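Local atomic coordinates of lipoprotein (Streptococcus pneumoniae, PDB entry 3CX3), a protein that binds zinc and probably serves as the solute-binding lipoprotein of a pneumococcal ABC transporter for zinc uptake. Residues I13-F17 against Y18-A22; E273-M276 against S277-A280; A156-K159 against K160-L164. One frame throughout, in Å; residues are numbered along the deposited sequence.

Contact 1: residues I13-F17 against Y18-A22; sequences IVTSF and YPIYA
Pro19 lays its CD over one face of the Phe17 ring, 3.6 Å from the ring centroid and 22° off the normal, a CH-pi contact displaced toward the CE2 rim, where Pro19 CD comes to 3.3 Å from Phe17 CE2. The ring can fold back beneath the first helical turn because Phe17 CG sits between its own backbone N and carbonyl carbon (chi1 82°). Ile20 CD1 meets the same ring obliquely at CE1, while the other branch of Ile20, CG2, reaches back to the strand end and lies 3.4 Å from Thr15 OG1. That hydroxyl is buried with no hydrogen-bonding partner in the model. Thr15 CG2 packs 3.6 Å from Tyr21 CB and lies near the plane of the Tyr21 ring at its edge. The backbone fixes this arrangement: Phe17, at the N-cap position, gives its carbonyl to the amide of Tyr21, with Tyr21 N 2.9 Å from Phe17 O and the N-H almost straight at 170°. Farther out, Ser16 OG bonds to Glu70 and passes Ile20 CG1 at van der Waals distance, and Trp122 meets the Phe17 ring edge-to-face. Strand 33-36 supports Thr15 and Tyr21 through Met36, and Val63 of strand 61-64 packs on Ile20. The turn from strand 12-15 into helix 18-28 thus begins a beta-alpha-beta unit that returns to strand 33-36, at the C-terminal ends of the strands of a parallel sheet in the N-terminal lobe of the two-lobed solute-binding fold, facing the zinc site between the lobes.

Contact 2: residues E273-M276 against S277-A280; sequences EENM and SILA
Ile278 runs its side chain beside that of Asn275, both pointing the same way, and its CD1 stops 3.9 Å from Asn275 OD1. CG1 of Ile278 is anti to the carbonyl carbon (chi1 -63°), which turns the CG1-CD1 arm back along the preceding turn, and CD1 also lies 3.6 Å from Glu274 O. The Asn275 amide is engaged at both ends: OD1 accepts from the backbone N of Asn256, and ND2 makes a weak bond to Asn271 O one turn earlier. The tightly packed side belongs to Met276, a selenomethionine, and Leu279. Met276 bends at chi3 (72°) and packs against Phe168 of helix 147-173 as well as Leu190 and Phe194, while Leu279 lies on Leu190 and Phe231. Glu273 packs on Leu164 and Lys167 of helix 147-173. Alpha-helical i to i+4 bonds carry helix 268-281, the last helix of the chain, in the C-terminal lobe of the solute-binding fold, through these residues; Leu279 N to Asn275 O measures 3.2 Å with an N-H...O angle of 175°, whereas the bond from Ile278 N to Glu274 O is weak. Ala280 N reaches Met276 O at 3.1 Å, and Ala280 CB touches that same carbonyl. Packing is looser around Glu274 and Ser277. Ser277 N is bonded to Glu273 O at 2.8 Å, and Ser277 CB leans on Glu274 O. Glu274 keeps its CG a distant 4.4 Å from Ile278 CD1, and its side chain touches Lys266.

Contact 3: residues A156-K159 against K160-L164; sequences AFIK and KAQEL
Lys160 turns back beside Phe157 within helix 147-173, the long helix that spans the two lobes in metal-binding solute-binding proteins of this family and here packs on helix 268-281. The two side chains cross at about a right angle in van der Waals contact, and Lys160 NZ approaches the ring obliquely, 3.6 Å from Phe157 CD1. Lys160 gets there because CG is tucked between its backbone N and carbonyl carbon (chi1 47°) and the chain bends at its last torsion, which brings NZ to 3.3 Å from Phe157 CA. On the way Lys160 CG passes 3.2 Å from Ala156 O. The Phe157 ring itself is buried among Met23 and Glu26 of helix 18-28, Ala128 and Ala132 of helix 125-142, and Leu269. Backbone hydrogen bonds form a second group. Lys160 N meets Ala156 O at 2.9 Å with an N-H...O angle of 157°, and Gln162 N meets Ile158 O at the same length. Ala161 N bonds to Phe157 O and, weakly, to Ile158 O. On the outward face, apolar Ile158 runs beside Gln162, with CD1 near NE2, and Lys159 lies alongside Glu163 in the same way. The opposite charges of that last pair remain beyond salt-bridge range, and their attraction is probably modest: Lys159 NZ stands 4.1 Å from Glu163 OE1.

In the fold
Contacts 2 and 3 touch directly where helix 268-281 packs on helix 147-173: Leu164 CD1 lies 3.7 Å from Met276 SE and 3.7 Å from Glu273 CB. Contact 1 touches neither, its nearest atoms being about 8 Å from contact 2 and about 6 Å from contact 3, but the long helix of contact 3 also packs on helix 18-28, which contact 1 begins. Helix 268-281 also meets contact 1 through Tyr268, which packs on Pro19 and Ala22. Zinc, held by His44, His120, His184 and Glu259, is about 7 Å from the Phe17 side chain and about 13 Å from that of Asn275.

Contact 1: residues I13-F17 against Y18-A22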
ATOM      1  N   ILE A  13     -13.900  12.471   7.604  1.00 48.23           N
ATOM      2  CA  ILE A  13     -12.944  11.364   7.762  1.00 44.97           C
ATOM      3  C   ILE A  13     -11.585  11.705   7.142  1.00 43.27           C
ATOM      4  O   ILE A  13     -11.481  11.982   5.952  1.00 42.17           O
ATOM      5  CB  ILE A  13     -13.503  10.012   7.188  1.00 44.52           C
ATOM      6  CG1 ILE A  13     -14.578   9.427   8.108  1.00 43.43           C
ATOM      7  CG2 ILE A  13     -12.407   9.011   6.970  1.00 43.54           C
ATOM      8  CD1 ILE A  13     -15.404   8.319   7.465  1.00 40.91           C
ATOM      9  N   VAL A  14     -10.554  11.698   7.984  1.00 41.71           N
ATOM     10  CA  VAL A  14      -9.195  11.898   7.530  1.00 39.77           C
ATOM     11  C   VAL A  14      -8.477  10.548   7.452  1.00 39.28           C
ATOM     12  O   VAL A  14      -8.772   9.590   8.183  1.00 39.37           O
ATOM     13  CB  VAL A  14      -8.442  12.975   8.357  1.00 39.64           C
ATOM     14  CG1 VAL A  14      -7.002  13.128   7.886  1.00 39.32           C
ATOM     15  CG2 VAL A  14      -9.137  14.319   8.219  1.00 39.55           C
ATOM     16  N   THR A  15      -7.516  10.502   6.548  1.00 38.51           N
ATOM     17  CA  THR A  15      -6.998   9.270   6.009  1.00 37.36           C
ATOM     18  C   THR A  15      -5.521   9.460   5.738  1.00 36.50           C
ATOM     19  O   THR A  15      -5.113  10.540   5.323  1.00 36.66           O
ATOM     20  CB  THR A  15      -7.817   8.963   4.775  1.00 37.32           C
ATOM     21  OG1 THR A  15      -8.785   7.949   5.114  1.00 37.47           O
ATOM     22  CG2 THR A  15      -6.967   8.581   3.613  1.00 35.91           C
ATOM     23  N   SER A  16      -4.711   8.442   6.006  1.00 35.99           N
ATOM     24  CA  SER A  16      -3.262   8.656   6.014  1.00 35.65           C
ATOM     25  C   SER A  16      -2.704   8.814   4.618  1.00 35.92           C
ATOM     26  O   SER A  16      -2.189   9.894   4.272  1.00 36.70           O
ATOM     27  CB  SER A  16      -2.502   7.618   6.836  1.00 34.84           C
ATOM     28  OG  SER A  16      -2.796   6.301   6.443  1.00 34.93           O
ATOM     29  N   PHE A  17      -2.845   7.759   3.815  1.00 35.64           N
ATOM     30  CA  PHE A  17      -2.347   7.743   2.442  1.00 35.10           C
ATOM     31  C   PHE A  17      -3.287   6.921   1.545  1.00 36.12           C
ATOM     32  O   PHE A  17      -4.346   6.514   2.018  1.00 36.54           O
ATOM     33  CB  PHE A  17      -0.858   7.346   2.397  1.00 33.98           C
ATOM     34  CG  PHE A  17      -0.592   5.868   2.444  1.00 30.45           C
ATOM     35  CD1 PHE A  17      -1.004   5.084   3.539  1.00 29.37           C
ATOM     36  CD2 PHE A  17       0.133   5.268   1.425  1.00 25.63           C
ATOM     37  CE1 PHE A  17      -0.733   3.701   3.588  1.00 25.31           C
ATOM     38  CE2 PHE A  17       0.401   3.911   1.452  1.00 27.43           C
ATOM     39  CZ  PHE A  17      -0.029   3.114   2.562  1.00 24.77           C
ATOM     40  N   TYR A  18      -2.927   6.710   0.276  1.00 37.29           N
ATOM     41  CA  TYR A  18      -3.885   6.275  -0.749  1.00 38.86           C
ATOM     42  C   TYR A  18      -4.640   4.946  -0.553  1.00 39.79           C
ATOM     43  O   TYR A  18      -5.862   4.922  -0.706  1.00 40.72           O
ATOM     44  CB  TYR A  18      -3.297   6.312  -2.160  1.00 38.82           C
ATOM     45  CG  TYR A  18      -4.203   5.614  -3.143  1.00 40.13           C
ATOM     46  CD1 TYR A  18      -5.352   6.249  -3.615  1.00 42.79           C
ATOM     47  CD2 TYR A  18      -3.938   4.309  -3.585  1.00 40.11           C
ATOM     48  CE1 TYR A  18      -6.208   5.617  -4.532  1.00 43.40           C
ATOM     49  CE2 TYR A  18      -4.795   3.658  -4.493  1.00 41.25           C
ATOM     50  CZ  TYR A  18      -5.929   4.329  -4.957  1.00 43.11           C
ATOM     51  OH  TYR A  18      -6.800   3.752  -5.840  1.00 44.84           O
ATOM     52  N   PRO A  19      -3.925   3.819  -0.309  1.00 40.10           N
ATOM     53  CA  PRO A  19      -4.688   2.573  -0.155  1.00 39.87           C
ATOM     54  C   PRO A  19      -5.774   2.746   0.886  1.00 40.07           C
ATOM     55  O   PRO A  19      -6.802   2.098   0.807  1.00 40.65           O
ATOM     56  CB  PRO A  19      -3.643   1.570   0.339  1.00 39.73           C
ATOM     57  CG  PRO A  19      -2.340   2.092  -0.154  1.00 40.43           C
ATOM     58  CD  PRO A  19      -2.468   3.593  -0.202  1.00 40.36           C
ATOM     59  N   ILE A  20      -5.534   3.621   1.854  1.00 39.96           N
ATOM     60  CA  ILE A  20      -6.507   3.892   2.911  1.00 40.35           C
ATOM     61  C   ILE A  20      -7.613   4.817   2.377  1.00 41.28           C
ATOM     62  O   ILE A  20      -8.804   4.535   2.537  1.00 41.35           O
ATOM     63  CB  ILE A  20      -5.824   4.512   4.157  1.00 39.44           C
ATOM     64  CG1 ILE A  20      -5.103   3.455   4.993  1.00 37.78           C
ATOM     65  CG2 ILE A  20      -6.849   5.134   5.037  1.00 39.91           C
ATOM     66  CD1 ILE A  20      -4.588   2.277   4.220  1.00 34.15           C
ATOM     67  N   TYR A  21      -7.207   5.921   1.749  1.00 42.19           N
ATOM     68  CA  TYR A  21      -8.135   6.827   1.089  1.00 43.65           C
ATOM     69  C   TYR A  21      -9.175   6.039   0.318  1.00 43.97           C
ATOM     70  O   TYR A  21     -10.377   6.172   0.568  1.00 43.60           O
ATOM     71  CB  TYR A  21      -7.373   7.744   0.129  1.00 43.68           C
ATOM     72  CG  TYR A  21      -8.230   8.790  -0.543  1.00 46.43           C
ATOM     73  CD1 TYR A  21      -8.938   9.730   0.212  1.00 47.93           C
ATOM     74  CD2 TYR A  21      -8.328   8.849  -1.940  1.00 48.46           C
ATOM     75  CE1 TYR A  21      -9.728  10.690  -0.397  1.00 48.63           C
ATOM     76  CE2 TYR A  21      -9.114   9.809  -2.562  1.00 49.89           C
ATOM     77  CZ  TYR A  21      -9.809  10.731  -1.781  1.00 50.62           C
ATOM     78  OH  TYR A  21     -10.583  11.694  -2.389  1.00 51.01           O
ATOM     79  N   ALA A  22      -8.670   5.193  -0.580  1.00 44.62           N
ATOM     80  CA  ALA A  22      -9.441   4.489  -1.576  1.00 45.87           C
ATOM     81  C   ALA A  22     -10.317   3.420  -0.984  1.00 47.20           C
ATOM     82  O   ALA A  22     -11.373   3.115  -1.517  1.00 47.44           O
ATOM     83  CB  ALA A  22      -8.513   3.875  -2.579  1.00 45.68           C
TER

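Contact 2: residues E273-M276 against S277-A280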
ATOM      1  N   GLU A 273      -4.762  -4.177 -10.066  1.00 51.67           N
ATOM      2  CA  GLU A 273      -4.797  -5.004 -11.252  1.00 54.25           C
ATOM      3  C   GLU A 273      -3.911  -4.467 -12.362  1.00 55.21           C
ATOM      4  O   GLU A 273      -3.222  -5.252 -13.036  1.00 56.18           O
ATOM      5  CB  GLU A 273      -6.231  -5.174 -11.765  1.00 54.58           C
ATOM      6  CG  GLU A 273      -6.325  -5.726 -13.182  1.00 57.60           C
ATOM      7  CD  GLU A 273      -7.589  -6.541 -13.440  1.00 61.79           C
ATOM      8  OE1 GLU A 273      -7.568  -7.407 -14.351  1.00 63.54           O
ATOM      9  OE2 GLU A 273      -8.599  -6.328 -12.741  1.00 62.61           O
ATOM     10  N   GLU A 274      -3.930  -3.150 -12.581  1.00 55.75           N
ATOM     11  CA  GLU A 274      -3.140  -2.571 -13.676  1.00 56.15           C
ATOM     12  C   GLU A 274      -1.637  -2.848 -13.508  1.00 55.64           C
ATOM     13  O   GLU A 274      -0.951  -3.210 -14.455  1.00 55.49           O
ATOM     14  CB  GLU A 274      -3.395  -1.079 -13.834  1.00 56.25           C
ATOM     15  CG  GLU A 274      -2.360  -0.423 -14.733  1.00 59.71           C
ATOM     16  CD  GLU A 274      -2.683   1.003 -15.082  1.00 64.04           C
ATOM     17  OE1 GLU A 274      -2.692   1.311 -16.298  1.00 65.81           O
ATOM     18  OE2 GLU A 274      -2.928   1.809 -14.151  1.00 64.79           O
ATOM     19  N   ASN A 275      -1.130  -2.680 -12.296  1.00 55.58           N
ATOM     20  CA  ASN A 275       0.260  -3.016 -12.034  1.00 55.41           C
ATOM     21  C   ASN A 275       0.464  -4.520 -11.996  1.00 55.54           C
ATOM     22  O   ASN A 275       1.561  -5.001 -12.243  1.00 56.02           O
ATOM     23  CB  ASN A 275       0.752  -2.342 -10.758  1.00 55.23           C
ATOM     24  CG  ASN A 275       0.688  -0.831 -10.849  1.00 55.11           C
ATOM     25  OD1 ASN A 275       1.470  -0.203 -11.574  1.00 54.17           O
ATOM     26  ND2 ASN A 275      -0.262  -0.239 -10.128  1.00 54.24           N
HETATM   27  N   MSE A 276      -0.596  -5.270 -11.727  1.00 55.88           N
HETATM   28  CA  MSE A 276      -0.504  -6.718 -11.834  1.00 56.44           C
HETATM   29  C   MSE A 276      -0.361  -7.178 -13.276  1.00 57.20           C
HETATM   30  O   MSE A 276       0.340  -8.161 -13.530  1.00 57.26           O
HETATM   31  CB  MSE A 276      -1.654  -7.396 -11.122  1.00 56.45           C
HETATM   32  CG  MSE A 276      -1.503  -7.299  -9.631  1.00 57.87           C
HETATM   33 SE   MSE A 276      -2.999  -8.048  -8.692  1.00 64.80          SE
HETATM   34  CE  MSE A 276      -2.696  -9.946  -9.027  1.00 60.07           C
ATOM     35  N   SER A 277      -1.001  -6.456 -14.205  1.00 58.31           N
ATOM     36  CA  SER A 277      -0.781  -6.617 -15.655  1.00 59.67           C
ATOM     37  C   SER A 277       0.693  -6.529 -16.007  1.00 60.00           C
ATOM     38  O   SER A 277       1.314  -7.494 -16.466  1.00 60.19           O
ATOM     39  CB  SER A 277      -1.478  -5.500 -16.440  1.00 59.70           C
ATOM     40  OG  SER A 277      -2.841  -5.760 -16.649  1.00 60.92           O
ATOM     41  N   ILE A 278       1.227  -5.331 -15.799  1.00 60.23           N
ATOM     42  CA  ILE A 278       2.603  -4.992 -16.098  1.00 60.26           C
ATOM     43  C   ILE A 278       3.541  -6.115 -15.652  1.00 59.98           C
ATOM     44  O   ILE A 278       4.234  -6.701 -16.486  1.00 59.87           O
ATOM     45  CB  ILE A 278       2.948  -3.607 -15.481  1.00 60.58           C
ATOM     46  CG1 ILE A 278       2.075  -2.526 -16.137  1.00 60.79           C
ATOM     47  CG2 ILE A 278       4.443  -3.270 -15.621  1.00 60.98           C
ATOM     48  CD1 ILE A 278       1.904  -1.254 -15.310  1.00 61.28           C
ATOM     49  N   LEU A 279       3.510  -6.449 -14.364  1.00 59.83           N
ATOM     50  CA  LEU A 279       4.372  -7.499 -13.809  1.00 60.36           C
ATOM     51  C   LEU A 279       4.217  -8.871 -14.497  1.00 61.63           C
ATOM     52  O   LEU A 279       5.214  -9.523 -14.834  1.00 61.88           O
ATOM     53  CB  LEU A 279       4.166  -7.633 -12.296  1.00 59.68           C
ATOM     54  CG  LEU A 279       5.107  -8.605 -11.567  1.00 59.05           C
ATOM     55  CD1 LEU A 279       6.571  -8.166 -11.714  1.00 58.67           C
ATOM     56  CD2 LEU A 279       4.725  -8.773 -10.086  1.00 57.82           C
ATOM     57  N   ALA A 280       2.977  -9.307 -14.701  1.00 63.40           N
ATOM     58  CA  ALA A 280       2.721 -10.579 -15.376  1.00 65.25           C
ATOM     59  C   ALA A 280       3.090 -10.527 -16.865  1.00 66.83           C
ATOM     60  O   ALA A 280       3.666 -11.480 -17.378  1.00 67.12           O
ATOM     61  CB  ALA A 280       1.282 -11.002 -15.191  1.00 64.86           C
TER

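Contact 3: residues A156-K159 against K160-L164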
ATOM      1  N   ALA A 156     -18.486  -6.583  -1.719  1.00 53.57           N
ATOM      2  CA  ALA A 156     -18.193  -6.539  -3.136  1.00 52.33           C
ATOM      3  C   ALA A 156     -16.689  -6.485  -3.283  1.00 51.31           C
ATOM      4  O   ALA A 156     -16.113  -7.216  -4.090  1.00 51.90           O
ATOM      5  CB  ALA A 156     -18.820  -5.307  -3.780  1.00 52.64           C
ATOM      6  N   PHE A 157     -16.050  -5.627  -2.488  1.00 49.11           N
ATOM      7  CA  PHE A 157     -14.635  -5.366  -2.655  1.00 47.26           C
ATOM      8  C   PHE A 157     -13.907  -6.702  -2.538  1.00 47.36           C
ATOM      9  O   PHE A 157     -13.277  -7.158  -3.501  1.00 46.73           O
ATOM     10  CB  PHE A 157     -14.161  -4.326  -1.634  1.00 46.41           C
ATOM     11  CG  PHE A 157     -12.716  -3.916  -1.777  1.00 44.13           C
ATOM     12  CD1 PHE A 157     -12.367  -2.778  -2.514  1.00 43.38           C
ATOM     13  CD2 PHE A 157     -11.710  -4.638  -1.146  1.00 41.81           C
ATOM     14  CE1 PHE A 157     -11.041  -2.377  -2.626  1.00 43.09           C
ATOM     15  CE2 PHE A 157     -10.373  -4.260  -1.250  1.00 41.57           C
ATOM     16  CZ  PHE A 157     -10.030  -3.124  -1.983  1.00 43.77           C
ATOM     17  N   ILE A 158     -14.056  -7.358  -1.391  1.00 47.98           N
ATOM     18  CA  ILE A 158     -13.376  -8.633  -1.164  1.00 49.53           C
ATOM     19  C   ILE A 158     -13.660  -9.620  -2.284  1.00 50.64           C
ATOM     20  O   ILE A 158     -12.792 -10.400  -2.635  1.00 50.85           O
ATOM     21  CB  ILE A 158     -13.605  -9.246   0.283  1.00 49.01           C
ATOM     22  CG1 ILE A 158     -14.596 -10.415   0.288  1.00 50.26           C
ATOM     23  CG2 ILE A 158     -13.968  -8.173   1.321  1.00 48.78           C
ATOM     24  CD1 ILE A 158     -13.928 -11.801   0.332  1.00 50.46           C
ATOM     25  N   LYS A 159     -14.860  -9.549  -2.860  1.00 53.47           N
ATOM     26  CA  LYS A 159     -15.284 -10.442  -3.949  1.00 55.88           C
ATOM     27  C   LYS A 159     -14.520 -10.194  -5.243  1.00 56.76           C
ATOM     28  O   LYS A 159     -14.082 -11.137  -5.905  1.00 57.15           O
ATOM     29  CB  LYS A 159     -16.780 -10.284  -4.206  1.00 56.44           C
ATOM     30  CG  LYS A 159     -17.312 -11.024  -5.431  1.00 59.01           C
ATOM     31  CD  LYS A 159     -18.411 -10.221  -6.130  1.00 63.54           C
ATOM     32  CE  LYS A 159     -17.982  -8.768  -6.403  1.00 65.56           C
ATOM     33  NZ  LYS A 159     -18.425  -8.331  -7.755  1.00 67.43           N
ATOM     34  N   LYS A 160     -14.368  -8.926  -5.615  1.00 57.44           N
ATOM     35  CA  LYS A 160     -13.648  -8.587  -6.841  1.00 57.91           C
ATOM     36  C   LYS A 160     -12.142  -8.616  -6.598  1.00 57.39           C
ATOM     37  O   LYS A 160     -11.354  -8.509  -7.535  1.00 57.63           O
ATOM     38  CB  LYS A 160     -14.123  -7.252  -7.452  1.00 58.36           C
ATOM     39  CG  LYS A 160     -14.263  -6.079  -6.476  1.00 60.79           C
ATOM     40  CD  LYS A 160     -14.995  -4.898  -7.110  1.00 63.42           C
ATOM     41  CE  LYS A 160     -15.671  -3.999  -6.056  1.00 64.81           C
ATOM     42  NZ  LYS A 160     -14.727  -3.241  -5.171  1.00 66.06           N
ATOM     43  N   ALA A 161     -11.751  -8.777  -5.338  1.00 56.57           N
ATOM     44  CA  ALA A 161     -10.360  -9.032  -4.992  1.00 56.26           C
ATOM     45  C   ALA A 161     -10.033 -10.511  -5.151  1.00 56.59           C
ATOM     46  O   ALA A 161      -9.020 -10.857  -5.760  1.00 56.34           O
ATOM     47  CB  ALA A 161     -10.044  -8.552  -3.569  1.00 55.95           C
ATOM     48  N   GLN A 162     -10.883 -11.386  -4.610  1.00 57.84           N
ATOM     49  CA  GLN A 162     -10.672 -12.828  -4.768  1.00 59.74           C
ATOM     50  C   GLN A 162     -10.679 -13.219  -6.238  1.00 59.63           C
ATOM     51  O   GLN A 162     -10.028 -14.185  -6.615  1.00 59.79           O
ATOM     52  CB  GLN A 162     -11.675 -13.666  -3.945  1.00 60.41           C
ATOM     53  CG  GLN A 162     -11.254 -15.173  -3.704  1.00 64.65           C
ATOM     54  CD  GLN A 162     -11.241 -15.624  -2.200  1.00 69.16           C
ATOM     55  OE1 GLN A 162     -10.679 -16.674  -1.857  1.00 68.97           O
ATOM     56  NE2 GLN A 162     -11.850 -14.820  -1.321  1.00 69.78           N
ATOM     57  N   GLU A 163     -11.386 -12.437  -7.057  1.00 59.95           N
ATOM     58  CA  GLU A 163     -11.464 -12.660  -8.507  1.00 60.28           C
ATOM     59  C   GLU A 163     -10.196 -12.243  -9.245  1.00 59.26           C
ATOM     60  O   GLU A 163      -9.777 -12.900 -10.199  1.00 59.50           O
ATOM     61  CB  GLU A 163     -12.695 -11.969  -9.106  1.00 60.78           C
ATOM     62  CG  GLU A 163     -13.961 -12.762  -8.863  1.00 64.11           C
ATOM     63  CD  GLU A 163     -15.183 -12.145  -9.500  1.00 69.32           C
ATOM     64  OE1 GLU A 163     -15.699 -11.137  -8.956  1.00 70.51           O
ATOM     65  OE2 GLU A 163     -15.649 -12.687 -10.533  1.00 71.22           O
ATOM     66  N   LEU A 164      -9.598 -11.149  -8.794  1.00 58.09           N
ATOM     67  CA  LEU A 164      -8.299 -10.695  -9.267  1.00 56.47           C
ATOM     68  C   LEU A 164      -7.207 -11.768  -9.024  1.00 55.85           C
ATOM     69  O   LEU A 164      -6.423 -12.077  -9.930  1.00 55.60           O
ATOM     70  CB  LEU A 164      -7.977  -9.335  -8.612  1.00 56.39           C
ATOM     71  CG  LEU A 164      -6.724  -8.489  -8.905  1.00 56.08           C
ATOM     72  CD1 LEU A 164      -6.246  -8.631 -10.349  1.00 56.38           C
ATOM     73  CD2 LEU A 164      -6.967  -7.023  -8.580  1.00 55.16           C
TER